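Local coordinates for protein irisin (Homo sapiens, PDB 4LSD) that acts as an exercise-related hormone that probably induces browning of white fat, its fibronectin type III domain forming dimers through a continuous intersubunit beta-sheet, at residues A[21-26]-A[34-39]; A[7-12]-A[84-89]. One frame throughout, in Å; residues are numbered along the deposited sequence.

Contact 1. Residues A[21-26]-A[34-39]; sequences VSWDVL and FAISQQ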
loop_
_atom_site.group_PDB
_atom_site.type_symbol
_atom_site.label_atom_id
_atom_site.label_comp_id
_atom_site.label_asym_id
_atom_site.label_seq_id
_atom_site.Cartn_x
_atom_site.Cartn_y
_atom_site.Cartn_z
ATOM N N VAL A 21 6.758 6.804 7.114
ATOM C CA VAL A 21 6.945 8.062 6.396
ATOM C C VAL A 21 5.947 9.077 6.913
ATOM O O VAL A 21 4.781 8.749 7.089
ATOM C CB VAL A 21 6.693 7.874 4.881
ATOM C CG1 VAL A 21 6.887 9.191 4.134
ATOM C CG2 VAL A 21 7.617 6.808 4.336
ATOM N N SER A 22 6.396 10.306 7.150
ATOM C CA SER A 22 5.507 11.361 7.647
ATOM C C SER A 22 5.647 12.590 6.777
ATOM O O SER A 22 6.652 12.762 6.088
ATOM C CB SER A 22 5.860 11.758 9.083
ATOM O OG SER A 22 6.033 10.621 9.903
ATOM N N TRP A 23 4.652 13.462 6.834
ATOM C CA TRP A 23 4.687 14.675 6.045
ATOM C C TRP A 23 3.691 15.662 6.588
ATOM O O TRP A 23 2.951 15.365 7.525
ATOM C CB TRP A 23 4.338 14.379 4.590
ATOM C CG TRP A 23 2.942 13.829 4.412
ATOM C CD1 TRP A 23 1.782 14.536 4.233
ATOM C CD2 TRP A 23 2.571 12.454 4.434
ATOM N NE1 TRP A 23 0.710 13.676 4.147
ATOM C CE2 TRP A 23 1.169 12.388 4.274
ATOM C CE3 TRP A 23 3.289 11.260 4.587
ATOM C CZ2 TRP A 23 0.473 11.176 4.250
ATOM C CZ3 TRP A 23 2.600 10.054 4.564
ATOM C CH2 TRP A 23 1.203 10.023 4.404
ATOM N N ASP A 24 3.688 16.842 5.985
ATOM C CA ASP A 24 2.761 17.894 6.353
ATOM C C ASP A 24 2.247 18.422 5.046
ATOM O O ASP A 24 2.853 18.207 3.993
ATOM C CB ASP A 24 3.440 19.057 7.074
ATOM C CG ASP A 24 4.128 18.639 8.326
ATOM O OD1 ASP A 24 3.469 18.014 9.183
ATOM O OD2 ASP A 24 5.333 18.953 8.448
ATOM N N VAL A 25 1.121 19.109 5.121
ATOM C CA VAL A 25 0.533 19.709 3.946
ATOM C C VAL A 25 0.299 21.151 4.340
ATOM O O VAL A 25 0.317 21.481 5.524
ATOM C CB VAL A 25 -0.802 19.036 3.569
ATOM C CG1 VAL A 25 -0.561 17.591 3.198
ATOM C CG2 VAL A 25 -1.780 19.139 4.718
ATOM N N LEU A 26 0.114 22.016 3.351
ATOM C CA LEU A 26 -0.118 23.428 3.621
ATOM C C LEU A 26 -1.596 23.684 3.908
ATOM O O LEU A 26 -1.938 24.480 4.779
ATOM C CB LEU A 26 0.340 24.275 2.428
ATOM C CG LEU A 26 1.827 24.588 2.228
ATOM C CD1 LEU A 26 2.708 23.588 2.954
ATOM C CD2 LEU A 26 2.121 24.572 0.733
ATOM N N PHE A 34 -3.787 10.622 0.449
ATOM C CA PHE A 34 -2.420 10.674 -0.030
ATOM C C PHE A 34 -2.078 9.483 -0.914
ATOM O O PHE A 34 -2.715 8.437 -0.840
ATOM C CB PHE A 34 -1.479 10.659 1.157
ATOM C CG PHE A 34 -1.340 9.302 1.797
ATOM C CD1 PHE A 34 -0.438 8.366 1.289
ATOM C CD2 PHE A 34 -2.111 8.955 2.902
ATOM C CE1 PHE A 34 -0.306 7.109 1.870
ATOM C CE2 PHE A 34 -1.990 7.697 3.494
ATOM C CZ PHE A 34 -1.084 6.772 2.979
ATOM N N ALA A 35 -1.052 9.643 -1.740
ATOM C CA ALA A 35 -0.584 8.559 -2.594
ATOM C C ALA A 35 0.923 8.523 -2.420
ATOM O O ALA A 35 1.589 9.554 -2.489
ATOM C CB ALA A 35 -0.943 8.814 -4.041
ATOM N N ILE A 36 1.461 7.339 -2.167
ATOM C CA ILE A 36 2.905 7.182 -1.989
ATOM C C ILE A 36 3.468 6.195 -3.019
ATOM O O ILE A 36 2.792 5.238 -3.407
ATOM C CB ILE A 36 3.255 6.678 -0.558
ATOM C CG1 ILE A 36 3.353 7.857 0.410
ATOM C CG2 ILE A 36 4.576 5.928 -0.560
ATOM C CD1 ILE A 36 3.847 7.468 1.798
ATOM N N SER A 37 4.698 6.454 -3.470
ATOM C CA SER A 37 5.397 5.592 -4.429
ATOM C C SER A 37 6.650 5.140 -3.739
ATOM O O SER A 37 7.326 5.929 -3.080
ATOM C CB SER A 37 5.844 6.336 -5.688
ATOM O OG SER A 37 4.755 6.887 -6.392
ATOM N N GLN A 38 6.973 3.870 -3.913
ATOM C CA GLN A 38 8.162 3.312 -3.304
ATOM C C GLN A 38 8.903 2.436 -4.294
ATOM O O GLN A 38 8.304 1.604 -4.972
ATOM C CB GLN A 38 7.782 2.473 -2.086
ATOM C CG GLN A 38 8.921 1.614 -1.547
ATOM C CD GLN A 38 8.429 0.488 -0.655
ATOM O OE1 GLN A 38 7.711 0.714 0.325
ATOM N NE2 GLN A 38 8.814 -0.738 -0.991
ATOM N N GLN A 39 10.207 2.637 -4.392
ATOM C CA GLN A 39 11.028 1.816 -5.263
ATOM C C GLN A 39 12.449 1.868 -4.740
ATOM O O GLN A 39 12.855 2.849 -4.118
ATOM C CB GLN A 39 10.956 2.290 -6.723
ATOM C CG GLN A 39 11.234 3.739 -6.929
ATOM C CD GLN A 39 11.149 4.141 -8.394
ATOM O OE1 GLN A 39 10.059 4.284 -8.957
ATOM N NE2 GLN A 39 12.303 4.321 -9.019
#

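Contact 2. Residues A[7-12]-A[84-89]; sequences VNVTVR and PASEPV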
loop_
_atom_site.group_PDB
_atom_site.type_symbol
_atom_site.label_atom_id
_atom_site.label_comp_id
_atom_site.label_asym_id
_atom_site.label_seq_id
_atom_site.Cartn_x
_atom_site.Cartn_y
_atom_site.Cartn_z
ATOM N N VAL A 7 5.030 18.633 2.289
ATOM C CA VAL A 7 6.306 19.217 2.709
ATOM C C VAL A 7 6.800 18.485 3.949
ATOM O O VAL A 7 6.047 17.748 4.586
ATOM C CB VAL A 7 6.171 20.714 3.095
ATOM C CG1 VAL A 7 5.798 21.548 1.894
ATOM C CG2 VAL A 7 5.116 20.866 4.185
ATOM N N ASN A 8 8.064 18.685 4.291
ATOM C CA ASN A 8 8.603 18.067 5.487
ATOM C C ASN A 8 8.399 16.562 5.532
ATOM O O ASN A 8 8.049 16.009 6.578
ATOM C CB ASN A 8 7.934 18.695 6.702
ATOM C CG ASN A 8 8.207 20.183 6.808
ATOM O OD1 ASN A 8 7.300 20.983 7.071
ATOM N ND2 ASN A 8 9.465 20.563 6.616
ATOM N N VAL A 9 8.603 15.900 4.402
ATOM C CA VAL A 9 8.442 14.463 4.364
ATOM C C VAL A 9 9.661 13.886 5.080
ATOM O O VAL A 9 10.802 14.147 4.697
ATOM C CB VAL A 9 8.367 13.964 2.917
ATOM C CG1 VAL A 9 8.015 12.493 2.896
ATOM C CG2 VAL A 9 7.334 14.779 2.144
ATOM N N THR A 10 9.414 13.122 6.141
ATOM C CA THR A 10 10.499 12.537 6.924
ATOM C C THR A 10 10.302 11.029 7.081
ATOM O O THR A 10 9.185 10.518 6.956
ATOM C CB THR A 10 10.610 13.209 8.357
ATOM O OG1 THR A 10 10.020 12.365 9.355
ATOM C CG2 THR A 10 9.865 14.548 8.394
ATOM N N VAL A 11 11.394 10.321 7.350
ATOM C CA VAL A 11 11.347 8.884 7.556
ATOM C C VAL A 11 11.743 8.577 8.985
ATOM O O VAL A 11 12.878 8.828 9.367
ATOM C CB VAL A 11 12.342 8.134 6.670
ATOM C CG1 VAL A 11 12.411 6.676 7.119
ATOM C CG2 VAL A 11 11.932 8.228 5.229
ATOM N N ARG A 12 10.826 8.034 9.777
ATOM C CA ARG A 12 11.156 7.701 11.162
ATOM C C ARG A 12 11.017 6.216 11.465
ATOM O O ARG A 12 10.556 5.440 10.624
ATOM C CB ARG A 12 10.299 8.525 12.131
ATOM C CG ARG A 12 8.924 8.895 11.602
ATOM C CD ARG A 12 8.216 9.793 12.597
ATOM N NE ARG A 12 8.057 11.172 12.139
ATOM C CZ ARG A 12 8.018 12.223 12.957
ATOM N NH1 ARG A 12 8.140 12.041 14.265
ATOM N NH2 ARG A 12 7.826 13.447 12.476
ATOM N N PRO A 84 1.421 17.821 -6.887
ATOM C CA PRO A 84 2.617 17.278 -7.533
ATOM C C PRO A 84 3.366 16.469 -6.492
ATOM O O PRO A 84 3.058 16.556 -5.309
ATOM C CB PRO A 84 3.397 18.527 -7.980
ATOM C CG PRO A 84 2.724 19.684 -7.279
ATOM C CD PRO A 84 1.296 19.263 -7.161
ATOM N N ALA A 85 4.340 15.681 -6.927
ATOM C CA ALA A 85 5.109 14.876 -5.985
ATOM C C ALA A 85 5.892 15.768 -5.028
ATOM O O ALA A 85 6.354 16.843 -5.398
ATOM C CB ALA A 85 6.072 13.970 -6.729
ATOM N N SER A 86 6.052 15.301 -3.798
ATOM C CA SER A 86 6.818 16.026 -2.808
ATOM C C SER A 86 8.242 15.802 -3.287
ATOM O O SER A 86 8.470 15.125 -4.297
ATOM C CB SER A 86 6.686 15.360 -1.445
ATOM O OG SER A 86 7.290 14.074 -1.505
ATOM N N GLU A 87 9.204 16.328 -2.537
ATOM C CA GLU A 87 10.603 16.115 -2.874
ATOM C C GLU A 87 10.888 14.668 -2.493
ATOM O O GLU A 87 10.373 14.166 -1.490
ATOM C CB GLU A 87 11.524 17.028 -2.057
ATOM C CG GLU A 87 11.585 18.456 -2.525
ATOM C CD GLU A 87 11.880 18.571 -4.009
ATOM O OE1 GLU A 87 12.841 17.909 -4.475
ATOM O OE2 GLU A 87 11.154 19.326 -4.703
ATOM N N PRO A 88 11.703 13.973 -3.290
ATOM C CA PRO A 88 12.025 12.579 -2.987
ATOM C C PRO A 88 12.682 12.446 -1.640
ATOM O O PRO A 88 13.510 13.275 -1.284
ATOM C CB PRO A 88 12.976 12.180 -4.123
ATOM C CG PRO A 88 13.413 13.504 -4.735
ATOM C CD PRO A 88 12.189 14.346 -4.626
ATOM N N VAL A 89 12.298 11.430 -0.878
ATOM C CA VAL A 89 12.941 11.193 0.398
ATOM C C VAL A 89 13.742 9.927 0.168
ATOM O O VAL A 89 13.227 8.949 -0.381
ATOM C CB VAL A 89 11.942 10.990 1.548
ATOM C CG1 VAL A 89 12.634 10.276 2.722
ATOM C CG2 VAL A 89 11.444 12.345 2.020
#

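Contact 1. Residues A[21-26]-A[34-39]
The benzo end of the W23 indole lies over one face of the F34 ring, with CH2 of W23 held 3.6 Å above the centre of that ring. Two neighbouring indole carbons share the work: CZ2 of W23 comes within 3.6 Å of CG of F34, while CH2 of W23 is nearly equidistant from CD1 and CD2 of F34. The six-membered ring of W23 and the ring of F34 have their centroids 4.9 Å apart and their planes inclined at 58°, an oblique aromatic pair. Both side chains leave the backbone toward the opposing strand, and in each CG stands between the backbone N and the carbonyl carbon (chi1 62° for W23). Here the packing is close.

Toward V21 the fit slackens. I36 reaches in by its tip, CD1 lying 4.0 Å from CZ3 of W23 and 4.2 Å from CG1 of V21. The outward side is different in kind: S22 and A35, which alternate with the inner residues along their strands, turn away from the interface and are partly exposed. No hydrogen bond crosses; the axes of 21-24 and 34-39 approach no closer than 10.7 Å and their N-to-C directions differ by 137°, as for strands in the two facing sheets of the fibronectin type III beta-sandwich. Strand 19-24 runs between strands 9-12 and 58-61 in one sheet, and strand 31-40 between 46-52 and 69-78 in the other; V74 of strand 69-78 meets both W23 and I36, and C59 of strand 58-61 touches F34 and I36 within this buried core.

Contact 2. Residues A[7-12]-A[84-89]
The hydroxyl of S86, which packs against V9, is gripped twice: OG of S86 donates to O of E87 at 3.1 Å and is also hydrogen-bonded to the backbone N of V74. OG approaches the E87 carbonyl from above its plane, with a C=O...donor angle of 115°. This is one margin of the fibronectin type III beta-sandwich, where strand 9-12, at the edge of one sheet, faces the run leading into strand 89-92, at the edge of the other.

The contact itself is apolar. V9 spreads its two methyls over two partners: CG2 of V9 rests 3.7 Å from CB of S86, while CG1 of V9, placed anti to the backbone N (chi1 -172°), approaches CG2 of V89 to 3.5 Å. That same V89 methyl also abuts the V9 backbone, 3.3 Å from its carbonyl O. Without the S86 hydroxyl, as with an alanine here, the V74 amide and the E87 carbonyl would probably lose their shared partner, and the loop before strand 89-92 is likely to be less firmly fixed.

Strand 19-24 and strand 69-78 complete the surroundings of V9, through V21, W23 and V74. Farther along strand 9-12, V11 meets the other branch of V89 in a tighter than usual carbon contact, CG2 of V11 lying 3.3 Å from CG1 of V89.

The two contacts join the sheets of one fibronectin type III domain at neighbouring places, their centres about 6 Å apart. Along the chain, contact 1 is nested inside the long loop that contact 2 closes: 7-12 comes first, then 21-26 and 34-39, and 84-89 last. They meet directly in the sheet formed by strands 9-12, 19-24 and 58-61, where the O of S22 and the N of T10, 2.8 Å apart, form a probable backbone hydrogen bond. Contact 1 fills the centre of the sandwich and contact 2 closes one margin, so one joins nearby strands across the centre and the other brings the two ends of the domain's sequence together.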